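Side-chain contact in Old Yellow Enzyme (Pichia, PDB 6AGZ), which probably reduces the activated carbon-carbon double bond of enone compounds, using a bound flavin mononucleotide as its redox cofactor: residues V186-G191 against Q196-T201. Numbering follows the deposited sequence.
With FMN (flavin mononucleotide), chain C.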
# COMPACT_ATOMS: atom_id res chain seq x y z
N VAL A 186 13.29 10.56 13.87
CA VAL A 186 14.24 9.87 13.02
C VAL A 186 13.97 10.28 11.57
O VAL A 186 12.91 9.98 11.02
CB VAL A 186 14.17 8.36 13.20
CG1 VAL A 186 15.01 7.67 12.16
CG2 VAL A 186 14.64 7.97 14.60
N HIS A 187 14.92 10.99 10.97
CA HIS A 187 14.83 11.39 9.57
C HIS A 187 15.14 10.17 8.71
O HIS A 187 16.29 9.71 8.67
CB HIS A 187 15.79 12.54 9.28
CG HIS A 187 15.58 13.20 7.95
ND1 HIS A 187 14.86 12.61 6.93
CD2 HIS A 187 15.99 14.40 7.48
CE1 HIS A 187 14.84 13.42 5.89
NE2 HIS A 187 15.51 14.51 6.20
N SER A 188 14.13 9.65 8.03
CA SER A 188 14.27 8.49 7.16
C SER A 188 13.69 8.78 5.79
O SER A 188 13.09 7.92 5.14
CB SER A 188 13.59 7.26 7.78
OG SER A 188 13.85 6.10 7.01
N ALA A 189 13.88 10.01 5.32
CA ALA A 189 13.27 10.47 4.07
C ALA A 189 14.31 11.18 3.22
O ALA A 189 15.45 11.41 3.63
CB ALA A 189 12.09 11.41 4.35
N HIS A 190 13.90 11.50 1.99
CA HIS A 190 14.62 12.43 1.11
C HIS A 190 16.02 11.92 0.74
O HIS A 190 16.96 12.70 0.59
CB HIS A 190 14.71 13.82 1.74
CG HIS A 190 13.37 14.48 1.93
ND1 HIS A 190 13.10 15.31 3.00
CD2 HIS A 190 12.24 14.42 1.19
CE1 HIS A 190 11.85 15.74 2.90
NE2 HIS A 190 11.31 15.21 1.82
N GLY A 191 16.15 10.61 0.57
CA GLY A 191 17.38 10.06 0.04
C GLY A 191 18.58 10.13 0.95
O GLY A 191 19.71 9.98 0.47
N GLN A 196 18.22 5.65 1.93
CA GLN A 196 19.10 4.89 1.05
C GLN A 196 19.03 3.40 1.35
O GLN A 196 19.06 2.57 0.43
CB GLN A 196 20.54 5.39 1.18
CG GLN A 196 20.74 6.84 0.77
CD GLN A 196 22.03 7.42 1.32
OE1 GLN A 196 22.99 6.71 1.58
NE2 GLN A 196 22.04 8.74 1.52
N PHE A 197 18.95 3.04 2.64
CA PHE A 197 18.76 1.63 2.97
C PHE A 197 17.39 1.13 2.54
O PHE A 197 17.24 -0.04 2.19
CB PHE A 197 18.97 1.40 4.47
CG PHE A 197 20.40 1.12 4.84
CD1 PHE A 197 21.29 2.15 5.05
CD2 PHE A 197 20.85 -0.19 4.97
CE1 PHE A 197 22.61 1.89 5.39
CE2 PHE A 197 22.16 -0.46 5.30
CZ PHE A 197 23.04 0.59 5.51
N ILE A 198 16.38 2.01 2.54
CA ILE A 198 15.04 1.59 2.15
C ILE A 198 14.93 1.43 0.63
O ILE A 198 14.22 0.54 0.15
CB ILE A 198 14.00 2.60 2.69
CG1 ILE A 198 14.03 2.63 4.22
CG2 ILE A 198 12.61 2.25 2.20
CD1 ILE A 198 13.16 3.71 4.81
N GLN A 199 15.63 2.27 -0.13
CA GLN A 199 15.41 2.36 -1.57
C GLN A 199 16.14 1.26 -2.33
O GLN A 199 17.32 0.99 -2.07
CB GLN A 199 15.85 3.73 -2.09
CG GLN A 199 15.08 4.90 -1.50
CD GLN A 199 13.65 4.97 -1.99
OE1 GLN A 199 13.31 4.41 -3.04
NE2 GLN A 199 12.80 5.65 -1.23
N THR A 200 15.44 0.62 -3.28
CA THR A 200 16.08 -0.35 -4.15
C THR A 200 17.14 0.30 -5.03
O THR A 200 18.13 -0.35 -5.39
CB THR A 200 15.04 -1.05 -5.03
OG1 THR A 200 14.28 -0.07 -5.74
CG2 THR A 200 14.10 -1.90 -4.18
N THR A 201 16.95 1.57 -5.40
CA THR A 201 17.92 2.26 -6.23
C THR A 201 19.27 2.40 -5.53
O THR A 201 20.31 2.39 -6.19
CB THR A 201 17.40 3.64 -6.63
OG1 THR A 201 17.00 4.36 -5.45
CG2 THR A 201 16.21 3.51 -7.57
N1 FMN C . 12.63 18.28 5.82
C2 FMN C . 13.27 17.43 6.70
O2 FMN C . 12.74 16.36 7.00
N3 FMN C . 14.49 17.77 7.25
C4 FMN C . 15.07 18.97 6.92
O4 FMN C . 16.16 19.28 7.40
C4A FMN C . 14.44 19.83 6.03
N5 FMN C . 15.03 21.03 5.70
C5A FMN C . 14.41 21.89 4.82
C6 FMN C . 15.01 23.09 4.49
C7 FMN C . 14.39 23.97 3.61
C7M FMN C . 15.04 25.27 3.26
C8 FMN C . 13.16 23.63 3.05
C8M FMN C . 12.49 24.57 2.10
C9 FMN C . 12.56 22.43 3.38
C9A FMN C . 13.18 21.55 4.27
N10 FMN C . 12.58 20.34 4.60
C10 FMN C . 13.21 19.49 5.48
C1' FMN C . 11.25 19.98 4.01
C2' FMN C . 10.17 20.62 4.88
O2' FMN C . 10.25 20.09 6.19
C3' FMN C . 8.75 20.43 4.33
O3' FMN C . 8.42 19.06 4.32
C4' FMN C . 8.63 21.02 2.93
O4' FMN C . 9.19 22.31 2.90
C5' FMN C . 7.18 21.11 2.48
O5' FMN C . 6.44 21.85 3.43
P FMN C . 5.91 23.33 3.08
O1P FMN C . 5.15 23.28 1.77
O2P FMN C . 5.00 23.83 4.17
O3P FMN C . 7.10 24.26 2.95
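Gln196 reaches back from its helix to the Gly191 carbonyl: NE2 donates to O over 2.8 Å, with an N-H...O angle of 164°. The acceptor lies almost in the amide plane of Gln196, while the donor approaches the carbonyl from 26° off its plane. CG sets out beside the backbone N (chi1 -62°) and the chain runs on extended, passing 3.3 Å from Gly191 O at CG before the amide meets it. Both ends of that amide are held further, NE2 by Leu114 O and OE1 by Arg116 N, which fixes its rotation. Ile198 points its CD1 at the Ser188 hydroxyl, with OG and CD1 3.3 Å apart. Ser188 OG is buried here against a methyl and finds no hydrogen-bonding partner in the model; Leu220, Val238 and Leu240 also touch its side chain. The contact joins the end of the fourth strand of the TIM barrel, 183-187, to the short helix 193-198 that follows it, and the strand end and the turn beyond it bring His187 and His190 to the flavin. FMN O2 sits over one face of the His187 ring, offset toward the rim, 3.4 Å from NE2. His187 ND1 accepts a bond from Ala189 N (3.2 Å), which steadies the ring, and Trp112 meets it nearly parallel. His190 instead presents its edge, CE1 lying 3.9 Å from FMN N1, while Ala189 CB rests over one of its faces.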